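Local coordinates for probable transcriptional regulatory protein, Rv1404 (Mycobacterium tuberculosis, PDB 2NYX), which probably binds DNA as a dimeric transcriptional regulator of the MarR family, at residues F48-V52 with V112-V116. Sequence-based numbering, arbitrary orientation.
Sequences FRTLV and VVRQV
Phe48 and Val116 approach from opposite directions between two crossing helices. The far end of the ring does the touching: CZ of Phe48 lies 3.2 Å from CG1 of Val116, a tight approach. CE1 of the same ring is 3.7 Å from CG2 of Val116, so both methyls of the valine bear on the ring, at an oblique angle. Val112, one turn earlier, takes the ring edge, with its CG1 close to the ring plane and 4.1 Å from CE1 of Phe48. The ring also rests against the backbone of Val113, where CE1 of Phe48 is 4.0 Å from CA of Val113.

Leu51 packs next to the phenylalanine. One of its methyls, CD1, is 3.8 Å from CG1 of Val112. Its CB is 3.5 Å from CG2 of Val113. The other methyl of Val113, CG1, faces CG2 of Val52 at 4.3 Å.

No hydrogen bond joins the segments; the interface is apolar and buried. The CB of Phe48 does not head straight for the other helix. With CG anti to the backbone N (chi1 -174°), the side chain swings across to reach the valines. The axes of segments 48-52 and 112-116 come within 10.3 Å of each other and cross at -105°, close to perpendicular. This steep crossing keeps the contact to a short patch on each helix.

Ile36 of helix 26-39 touches both Phe48 and Val116, and Leu83 of helix 73-85 lies against Leu51. Arg26 of the second subunit packs on Val52 and Val113, which places this patch beside the dimer interface. The contact packs helix 45-57, the first helix of the MarR-type winged helix-turn-helix, against the long helix 107-128 that follows strand 102-105, probably a strand of the wing.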
loop_
_atom_site.group_PDB
_atom_site.type_symbol
_atom_site.label_atom_id
_atom_site.label_comp_id
_atom_site.label_asym_id
_atom_site.label_seq_id
_atom_site.Cartn_x
_atom_site.Cartn_y
_atom_site.Cartn_z
ATOM N N PHE B 48 1.595 -3.123 -8.896
ATOM C CA PHE B 48 0.849 -1.906 -9.189
ATOM C C PHE B 48 1.711 -0.643 -9.129
ATOM O O PHE B 48 1.559 0.250 -9.961
ATOM C CB PHE B 48 -0.399 -1.757 -8.321
ATOM C CG PHE B 48 -1.241 -0.589 -8.722
ATOM C CD1 PHE B 48 -2.000 -0.637 -9.888
ATOM C CD2 PHE B 48 -1.218 0.589 -7.986
ATOM C CE1 PHE B 48 -2.752 0.455 -10.287
ATOM C CE2 PHE B 48 -1.972 1.688 -8.378
ATOM C CZ PHE B 48 -2.738 1.623 -9.527
ATOM N N ARG B 49 2.616 -0.576 -8.156
ATOM C CA ARG B 49 3.556 0.535 -8.051
ATOM C C ARG B 49 4.423 0.673 -9.320
ATOM O O ARG B 49 4.611 1.779 -9.837
ATOM C CB ARG B 49 4.409 0.401 -6.777
ATOM C CG ARG B 49 5.404 1.529 -6.553
ATOM C CD ARG B 49 4.704 2.882 -6.490
ATOM N NE ARG B 49 5.628 4.007 -6.599
ATOM C CZ ARG B 49 5.249 5.283 -6.577
ATOM N NH1 ARG B 49 3.971 5.598 -6.430
ATOM N NH2 ARG B 49 6.142 6.250 -6.690
ATOM N N THR B 50 4.928 -0.453 -9.822
ATOM C CA THR B 50 5.638 -0.512 -11.109
ATOM C C THR B 50 4.865 0.220 -12.200
ATOM O O THR B 50 5.439 0.989 -12.973
ATOM C CB THR B 50 5.870 -1.977 -11.549
ATOM O OG1 THR B 50 6.645 -2.642 -10.559
ATOM C CG2 THR B 50 6.606 -2.062 -12.868
ATOM N N LEU B 51 3.562 -0.024 -12.266
ATOM C CA LEU B 51 2.735 0.598 -13.301
ATOM C C LEU B 51 2.648 2.112 -13.121
ATOM O O LEU B 51 2.725 2.847 -14.090
ATOM C CB LEU B 51 1.337 -0.025 -13.352
ATOM C CG LEU B 51 1.198 -1.528 -13.596
ATOM C CD1 LEU B 51 -0.254 -1.890 -13.673
ATOM C CD2 LEU B 51 1.902 -1.935 -14.856
ATOM N N VAL B 52 2.518 2.567 -11.879
ATOM C CA VAL B 52 2.415 3.988 -11.588
ATOM C C VAL B 52 3.719 4.696 -11.901
ATOM O O VAL B 52 3.719 5.787 -12.481
ATOM C CB VAL B 52 1.993 4.255 -10.121
ATOM C CG1 VAL B 52 2.028 5.752 -9.811
ATOM C CG2 VAL B 52 0.604 3.681 -9.873
ATOM N N VAL B 112 -5.642 0.267 -16.355
ATOM C CA VAL B 112 -5.538 -0.262 -15.001
ATOM C C VAL B 112 -5.185 0.841 -13.996
ATOM O O VAL B 112 -5.901 1.027 -13.012
ATOM C CB VAL B 112 -4.556 -1.453 -14.935
ATOM C CG1 VAL B 112 -4.066 -1.708 -13.518
ATOM C CG2 VAL B 112 -5.223 -2.694 -15.488
ATOM N N VAL B 113 -4.109 1.581 -14.272
ATOM C CA VAL B 113 -3.683 2.687 -13.430
ATOM C C VAL B 113 -4.782 3.743 -13.298
ATOM O O VAL B 113 -5.043 4.232 -12.211
ATOM C CB VAL B 113 -2.368 3.350 -13.955
ATOM C CG1 VAL B 113 -2.050 4.631 -13.173
ATOM C CG2 VAL B 113 -1.186 2.390 -13.858
ATOM N N ARG B 114 -5.416 4.092 -14.411
ATOM C CA ARG B 114 -6.475 5.099 -14.424
ATOM C C ARG B 114 -7.707 4.646 -13.642
ATOM O O ARG B 114 -8.275 5.424 -12.884
ATOM C CB ARG B 114 -6.843 5.458 -15.865
ATOM C CG ARG B 114 -7.971 6.473 -16.011
ATOM C CD ARG B 114 -8.141 6.892 -17.489
ATOM N NE ARG B 114 -9.534 7.130 -17.899
ATOM C CZ ARG B 114 -10.340 8.078 -17.404
ATOM N NH1 ARG B 114 -9.925 8.894 -16.431
ATOM N NH2 ARG B 114 -11.582 8.199 -17.872
ATOM N N GLN B 115 -8.103 3.390 -13.836
ATOM C CA GLN B 115 -9.257 2.797 -13.155
ATOM C C GLN B 115 -9.119 2.695 -11.631
ATOM O O GLN B 115 -10.011 3.086 -10.894
ATOM C CB GLN B 115 -9.550 1.417 -13.731
ATOM C CG GLN B 115 -10.350 1.443 -15.005
ATOM C CD GLN B 115 -10.747 0.047 -15.451
ATOM O OE1 GLN B 115 -11.901 -0.364 -15.283
ATOM N NE2 GLN B 115 -9.790 -0.698 -16.009
ATOM N N VAL B 116 -7.994 2.150 -11.187
ATOM C CA VAL B 116 -7.650 2.056 -9.784
ATOM C C VAL B 116 -7.628 3.452 -9.151
ATOM O O VAL B 116 -8.151 3.654 -8.050
ATOM C CB VAL B 116 -6.279 1.338 -9.614
ATOM C CG1 VAL B 116 -5.693 1.547 -8.226
ATOM C CG2 VAL B 116 -6.409 -0.148 -9.916
#